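Local coordinates for antigen 43 (Escherichia coli, PDB 4KH3), which mediates bacterial self-association and clumping, probably through a Velcro-like mechanism in which its alpha domain takes part, at residues K244-V249 against A265-T270; Q260-A265 against V294-G299. All blocks are in the same frame, centred on the assembly; numbering follows the deposited sequence.

Interaction 1 of 2, residues K244-V249 against A265-T270; sequences KGKLQV and ALVTST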
ATOM      1  N   LYS A 244      -1.074  -8.847   9.689  1.00 24.17           N
ATOM      2  CA  LYS A 244      -1.516  -7.487   9.335  1.00 25.89           C
ATOM      3  C   LYS A 244      -0.412  -6.555   8.810  1.00 22.51           C
ATOM      4  O   LYS A 244      -0.617  -5.346   8.677  1.00 24.85           O
ATOM      5  CB  LYS A 244      -2.331  -6.831  10.464  1.00 25.65           C
ATOM      6  CG  LYS A 244      -3.816  -7.220  10.433  1.00 43.20           C
ATOM      7  CD  LYS A 244      -4.495  -7.079  11.798  1.00 63.05           C
ATOM      8  CE  LYS A 244      -5.757  -7.951  11.899  1.00 57.89           C
ATOM      9  NZ  LYS A 244      -6.859  -7.510  10.983  1.00 46.34           N
ATOM     10  N   GLY A 245       0.749  -7.128   8.507  1.00 14.51           N
ATOM     11  CA  GLY A 245       1.743  -6.440   7.704  1.00 15.59           C
ATOM     12  C   GLY A 245       1.452  -6.753   6.251  1.00 18.07           C
ATOM     13  O   GLY A 245       0.755  -7.719   5.942  1.00 19.09           O
ATOM     14  N   LYS A 246       1.967  -5.936   5.346  1.00 22.83           N
ATOM     15  CA  LYS A 246       1.692  -6.150   3.938  1.00 16.05           C
ATOM     16  C   LYS A 246       2.941  -6.012   3.093  1.00 20.20           C
ATOM     17  O   LYS A 246       3.664  -5.013   3.189  1.00 17.89           O
ATOM     18  CB  LYS A 246       0.621  -5.182   3.443  1.00 16.79           C
ATOM     19  CG  LYS A 246       0.428  -5.197   1.933  1.00 13.33           C
ATOM     20  CD  LYS A 246      -0.546  -4.104   1.503  1.00 18.03           C
ATOM     21  CE  LYS A 246      -1.904  -4.291   2.158  1.00 17.39           C
ATOM     22  NZ  LYS A 246      -2.914  -3.269   1.737  1.00 24.01           N
ATOM     23  N   LEU A 247       3.194  -7.022   2.268  1.00 15.86           N
ATOM     24  CA  LEU A 247       4.207  -6.905   1.236  1.00 13.87           C
ATOM     25  C   LEU A 247       3.514  -6.725  -0.106  1.00 16.39           C
ATOM     26  O   LEU A 247       2.608  -7.466  -0.447  1.00 22.64           O
ATOM     27  CB  LEU A 247       5.093  -8.142   1.203  1.00 15.30           C
ATOM     28  CG  LEU A 247       5.951  -8.199  -0.057  1.00 19.66           C
ATOM     29  CD1 LEU A 247       6.946  -7.029  -0.072  1.00 12.35           C
ATOM     30  CD2 LEU A 247       6.651  -9.537  -0.130  1.00 15.50           C
ATOM     31  N   GLN A 248       3.939  -5.727  -0.858  1.00 19.36           N
ATOM     32  CA  GLN A 248       3.369  -5.454  -2.160  1.00 17.92           C
ATOM     33  C   GLN A 248       4.478  -5.435  -3.217  1.00 22.98           C
ATOM     34  O   GLN A 248       5.430  -4.639  -3.139  1.00 19.93           O
ATOM     35  CB  GLN A 248       2.632  -4.118  -2.133  1.00 21.96           C
ATOM     36  CG  GLN A 248       2.048  -3.703  -3.470  1.00 25.09           C
ATOM     37  CD  GLN A 248       1.126  -2.497  -3.353  1.00 31.56           C
ATOM     38  OE1 GLN A 248       0.398  -2.330  -2.361  1.00 27.44           O
ATOM     39  NE2 GLN A 248       1.162  -1.644  -4.363  1.00 34.52           N
ATOM     40  N   VAL A 249       4.359  -6.327  -4.196  1.00 16.87           N
ATOM     41  CA  VAL A 249       5.357  -6.437  -5.258  1.00 20.39           C
ATOM     42  C   VAL A 249       4.721  -6.071  -6.584  1.00 18.32           C
ATOM     43  O   VAL A 249       3.889  -6.811  -7.091  1.00 21.49           O
ATOM     44  CB  VAL A 249       5.930  -7.860  -5.344  1.00 21.07           C
ATOM     45  CG1 VAL A 249       7.084  -7.903  -6.323  1.00 17.83           C
ATOM     46  CG2 VAL A 249       6.397  -8.324  -3.971  1.00 17.10           C
ATOM     47  N   ALA A 265      -0.297 -10.089   4.695  1.00 18.02           N
ATOM     48  CA  ALA A 265      -0.903  -9.709   3.422  1.00 20.60           C
ATOM     49  C   ALA A 265       0.123  -9.644   2.294  1.00 22.42           C
ATOM     50  O   ALA A 265       1.154  -8.972   2.413  1.00 16.91           O
ATOM     51  CB  ALA A 265      -1.597  -8.376   3.554  1.00 15.22           C
ATOM     52  N   LEU A 266      -0.167 -10.342   1.197  1.00 18.12           N
ATOM     53  CA  LEU A 266       0.655 -10.243  -0.013  1.00 15.04           C
ATOM     54  C   LEU A 266      -0.178  -9.634  -1.124  1.00 19.43           C
ATOM     55  O   LEU A 266      -1.257 -10.128  -1.460  1.00 19.39           O
ATOM     56  CB  LEU A 266       1.190 -11.613  -0.444  1.00 20.36           C
ATOM     57  CG  LEU A 266       1.937 -11.726  -1.780  1.00 19.67           C
ATOM     58  CD1 LEU A 266       3.280 -11.016  -1.732  1.00 13.99           C
ATOM     59  CD2 LEU A 266       2.115 -13.189  -2.184  1.00 16.67           C
ATOM     60  N   VAL A 267       0.315  -8.537  -1.677  1.00 22.12           N
ATOM     61  CA  VAL A 267      -0.366  -7.859  -2.769  1.00 20.00           C
ATOM     62  C   VAL A 267       0.542  -7.883  -3.989  1.00 24.79           C
ATOM     63  O   VAL A 267       1.647  -7.337  -3.967  1.00 25.15           O
ATOM     64  CB  VAL A 267      -0.698  -6.422  -2.378  1.00 21.73           C
ATOM     65  CG1 VAL A 267      -1.265  -5.665  -3.562  1.00 15.38           C
ATOM     66  CG2 VAL A 267      -1.678  -6.426  -1.226  1.00 14.26           C
ATOM     67  N   THR A 268       0.097  -8.550  -5.044  1.00 22.85           N
ATOM     68  CA  THR A 268       0.933  -8.675  -6.227  1.00 19.28           C
ATOM     69  C   THR A 268       0.123  -9.131  -7.446  1.00 26.82           C
ATOM     70  O   THR A 268      -1.109  -9.171  -7.416  1.00 21.06           O
ATOM     71  CB  THR A 268       2.125  -9.622  -5.958  1.00 17.61           C
ATOM     72  OG1 THR A 268       3.102  -9.487  -6.991  1.00 23.94           O
ATOM     73  CG2 THR A 268       1.671 -11.074  -5.848  1.00 19.67           C
ATOM     74  N   SER A 269       0.819  -9.458  -8.528  1.00 24.06           N
ATOM     75  CA  SER A 269       0.151  -9.931  -9.726  1.00 25.01           C
ATOM     76  C   SER A 269       1.075 -10.885 -10.452  1.00 30.68           C
ATOM     77  O   SER A 269       2.203 -11.137 -10.013  1.00 25.41           O
ATOM     78  CB  SER A 269      -0.206  -8.760 -10.639  1.00 20.51           C
ATOM     79  OG  SER A 269       0.972  -8.229 -11.221  1.00 18.45           O
ATOM     80  N   THR A 270       0.606 -11.397 -11.581  1.00 28.34           N
ATOM     81  CA  THR A 270       1.351 -12.412 -12.307  1.00 22.04           C
ATOM     82  C   THR A 270       2.496 -11.777 -13.078  1.00 19.36           C
ATOM     83  O   THR A 270       3.331 -12.469 -13.644  1.00 24.45           O
ATOM     84  CB  THR A 270       0.425 -13.230 -13.225  1.00 23.21           C
ATOM     85  OG1 THR A 270      -0.458 -12.342 -13.911  1.00 26.83           O
ATOM     86  CG2 THR A 270      -0.426 -14.184 -12.407  1.00 18.50           C
TER
HETATM   87  O   HOH W   1       2.043  -6.653  -9.269  1.00 29.54           O
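Leu247 and Val267 each use both backbone N and O to bond to the facing strand; their strands, 246-249 and 265-269, run parallel, 11° apart, as neighbouring rungs on one face of the right-handed beta-helix expected of this autotransporter stalk family. Four backbone bonds join them. Ala265 N donates to Gly245 O at 2.9 Å and Leu247 N to Ala265 O; Val267 N then reaches Leu247 O, and Val249 N returns to Val267 O, so each strand alternately gives and takes. Four CA-H...O contacts lie between them, the shortest from Gln248 CA to Val267 O at 3.1 Å.

The side chains separate by face. Lys246, Ala265, Gln248 and Val267 share the more open one, where the two methyls of Val267 part company: CG2 meets Lys246 CD at 3.8 Å, the lysine chain crossing it at a slant, whereas CG1, anti to its own backbone N (chi1 174°), lies alongside the extended Gln248 and touches CG at 3.9 Å. On the inner face Leu247 and Leu266 point the same way and meet through CD2 and CD1, 4.0 Å apart. Val274 of strand 273-278, on another face of the helix, packs on Val249, Leu266 and Thr268.

Beyond the last backbone bond a side chain takes over. Thr268 OG1 donates in the carbonyl plane to a lone pair of Val249 O at 2.8 Å, and this oxygen also accepts a water bound to Ser269 OG.

Interaction 2 of 2, residues Q260-A265 against V294-G299; sequences QNTGGA and VLENGG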
ATOM      1  N   GLN A 260       5.891 -15.640   4.687  1.00 18.99           N
ATOM      2  CA  GLN A 260       4.589 -15.040   4.904  1.00 18.78           C
ATOM      3  C   GLN A 260       3.886 -15.780   6.031  1.00 25.79           C
ATOM      4  O   GLN A 260       3.387 -16.895   5.833  1.00 23.49           O
ATOM      5  CB  GLN A 260       3.769 -15.105   3.608  1.00 16.49           C
ATOM      6  CG  GLN A 260       2.315 -14.694   3.759  1.00 21.68           C
ATOM      7  CD  GLN A 260       1.580 -14.743   2.437  1.00 23.33           C
ATOM      8  OE1 GLN A 260       2.167 -14.491   1.386  1.00 22.17           O
ATOM      9  NE2 GLN A 260       0.298 -15.077   2.479  1.00 19.53           N
ATOM     10  N   ASN A 261       3.872 -15.171   7.217  1.00 20.97           N
ATOM     11  CA  ASN A 261       3.202 -15.764   8.371  1.00 18.38           C
ATOM     12  C   ASN A 261       1.712 -15.557   8.291  1.00 23.40           C
ATOM     13  O   ASN A 261       1.232 -14.758   7.469  1.00 18.52           O
ATOM     14  CB  ASN A 261       3.750 -15.201   9.683  1.00 17.89           C
ATOM     15  CG  ASN A 261       5.180 -15.618   9.928  1.00 20.31           C
ATOM     16  OD1 ASN A 261       5.575 -16.741   9.595  1.00 28.41           O
ATOM     17  ND2 ASN A 261       5.977 -14.715  10.480  1.00 18.77           N
ATOM     18  N   THR A 262       0.987 -16.278   9.145  1.00 19.62           N
ATOM     19  CA  THR A 262      -0.471 -16.238   9.150  1.00 19.92           C
ATOM     20  C   THR A 262      -0.978 -14.824   9.330  1.00 21.04           C
ATOM     21  O   THR A 262      -0.528 -14.095  10.217  1.00 25.61           O
ATOM     22  CB  THR A 262      -1.061 -17.124  10.270  1.00 26.52           C
ATOM     23  OG1 THR A 262      -0.500 -18.434  10.178  1.00 38.18           O
ATOM     24  CG2 THR A 262      -2.586 -17.224  10.140  1.00 16.70           C
ATOM     25  N   GLY A 263      -1.917 -14.434   8.479  1.00 19.45           N
ATOM     26  CA  GLY A 263      -2.471 -13.098   8.538  1.00 19.26           C
ATOM     27  C   GLY A 263      -1.634 -12.076   7.800  1.00 22.67           C
ATOM     28  O   GLY A 263      -1.998 -10.902   7.732  1.00 24.05           O
ATOM     29  N   GLY A 264      -0.508 -12.515   7.244  1.00 20.11           N
ATOM     30  CA  GLY A 264       0.329 -11.628   6.459  1.00 17.89           C
ATOM     31  C   GLY A 264      -0.304 -11.350   5.111  1.00 21.45           C
ATOM     32  O   GLY A 264      -0.799 -12.266   4.454  1.00 23.10           O
ATOM     33  N   ALA A 265      -0.297 -10.089   4.695  1.00 18.02           N
ATOM     34  CA  ALA A 265      -0.903  -9.709   3.422  1.00 20.60           C
ATOM     35  C   ALA A 265       0.123  -9.644   2.294  1.00 22.42           C
ATOM     36  O   ALA A 265       1.154  -8.972   2.413  1.00 16.91           O
ATOM     37  CB  ALA A 265      -1.597  -8.376   3.554  1.00 15.22           C
ATOM     38  N   VAL A 294      -1.452 -17.542  -0.844  1.00 22.67           N
ATOM     39  CA  VAL A 294      -2.468 -17.418   0.191  1.00 19.50           C
ATOM     40  C   VAL A 294      -2.767 -15.940   0.369  1.00 24.41           C
ATOM     41  O   VAL A 294      -1.850 -15.125   0.537  1.00 20.91           O
ATOM     42  CB  VAL A 294      -2.003 -18.047   1.523  1.00 26.82           C
ATOM     43  CG1 VAL A 294      -2.895 -17.594   2.698  1.00 24.67           C
ATOM     44  CG2 VAL A 294      -1.980 -19.563   1.406  1.00 22.03           C
ATOM     45  N   LEU A 295      -4.050 -15.605   0.313  1.00 18.43           N
ATOM     46  CA  LEU A 295      -4.497 -14.226   0.292  1.00 22.08           C
ATOM     47  C   LEU A 295      -5.450 -13.926   1.430  1.00 24.20           C
ATOM     48  O   LEU A 295      -6.585 -14.383   1.421  1.00 24.66           O
ATOM     49  CB  LEU A 295      -5.224 -13.946  -1.020  1.00 24.86           C
ATOM     50  CG  LEU A 295      -4.421 -14.086  -2.309  1.00 29.56           C
ATOM     51  CD1 LEU A 295      -5.375 -13.967  -3.506  1.00 26.89           C
ATOM     52  CD2 LEU A 295      -3.333 -13.038  -2.369  1.00 16.52           C
ATOM     53  N   GLU A 296      -4.999 -13.134   2.397  1.00 30.89           N
ATOM     54  CA  GLU A 296      -5.859 -12.727   3.505  1.00 29.02           C
ATOM     55  C   GLU A 296      -5.452 -11.347   4.010  1.00 25.78           C
ATOM     56  O   GLU A 296      -4.378 -10.859   3.669  1.00 23.68           O
ATOM     57  CB  GLU A 296      -5.794 -13.764   4.629  1.00 24.28           C
ATOM     58  CG  GLU A 296      -4.373 -14.127   5.055  1.00 27.07           C
ATOM     59  CD  GLU A 296      -4.285 -15.460   5.792  1.00 30.32           C
ATOM     60  OE1 GLU A 296      -5.316 -16.152   5.954  1.00 34.68           O
ATOM     61  OE2 GLU A 296      -3.171 -15.825   6.206  1.00 34.68           O
ATOM     62  N   ASN A 297      -6.325 -10.711   4.788  1.00 26.69           N
ATOM     63  CA  ASN A 297      -5.988  -9.463   5.481  1.00 28.61           C
ATOM     64  C   ASN A 297      -5.519  -8.332   4.594  1.00 26.07           C
ATOM     65  O   ASN A 297      -4.604  -7.590   4.963  1.00 32.68           O
ATOM     66  CB  ASN A 297      -4.898  -9.701   6.520  1.00 28.98           C
ATOM     67  CG  ASN A 297      -5.451 -10.054   7.858  1.00 38.00           C
ATOM     68  OD1 ASN A 297      -6.654  -9.920   8.099  1.00 48.15           O
ATOM     69  ND2 ASN A 297      -4.580 -10.495   8.757  1.00 40.13           N
ATOM     70  N   GLY A 298      -6.127  -8.197   3.427  1.00 28.97           N
ATOM     71  CA  GLY A 298      -5.697  -7.170   2.506  1.00 20.38           C
ATOM     72  C   GLY A 298      -4.852  -7.736   1.387  1.00 25.92           C
ATOM     73  O   GLY A 298      -4.555  -7.024   0.425  1.00 22.02           O
ATOM     74  N   GLY A 299      -4.465  -9.007   1.505  1.00 20.19           N
ATOM     75  CA  GLY A 299      -3.759  -9.684   0.427  1.00 19.61           C
ATOM     76  C   GLY A 299      -4.569  -9.640  -0.861  1.00 27.83           C
ATOM     77  O   GLY A 299      -5.806  -9.594  -0.839  1.00 26.11           O
TER
HETATM   78  O   HOH W   2       1.466 -16.490  -0.583  1.00 20.54           O
HETATM   79  O   HOH W   3      -0.987 -15.036   5.031  1.00 26.40           O
HETATM   80  O   HOH W   4      -2.090 -12.548   1.932  1.00 23.39           O
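Glu296 and Asn297 reach across to opposite ends of one residue, Gly263, and hold it by its backbone N and O. Gly263 N donates to Glu296 OE2 at 2.9 Å, approaching from well above the carboxylate plane (55° out). With chi1 at 51°, CG of Glu296 stands between its backbone N and carbonyl carbon, and the chain extends from there to the glycine. Its other oxygen, OE1, forms a salt bridge with Arg279, which probably steadies the negative charge.

Asn297 is turned quite differently. Gly263 O lies nearly in the plane of the Asn297 amide, and ND2 meets it on an in-plane lone pair at 2.8 Å.

Gln260 comes in at the strand end of the contact. Its extended chain brings NE2 to Val294 O at 2.9 Å, in the plane of its own amide but above that of the carbonyl. Waters add to these bonds: one joins Gln260 OE1 to Val294 N, a second lies among Gln260 NE2, Gly264 O and Glu296 OE2, and a third accepts from Glu296 N near Gly264 O and Val294 O. Ala265 CB lies 3.4 Å from Asn297 O.

Two tight turns of adjacent coils thus stack side by side, type II at Asn261-Gly264 and type I' at Glu296-Gly299, as at the corners between successive strands of a beta-helix.

In the fold
Both interactions are largely buried and share Ala265, which leaves the turn of interaction 2 to begin the second strand of interaction 1; their centres are about 8 Å apart. Interaction 1 joins adjacent strands along a face of the beta-helix, with regular backbone bonds and aliphatic side-chain packing. Interaction 2 stacks the corners that precede strands 265-269 and 300-303, where side-chain carboxylate and amides, with waters, replace the regular pairing. The two meet directly: Lys244 N probably bonds to Gly263 O, and Val267 CG2 packs on Gly298 O. Residues 273-291, with their antiparallel excursion, intervene before the chain returns to the next corner.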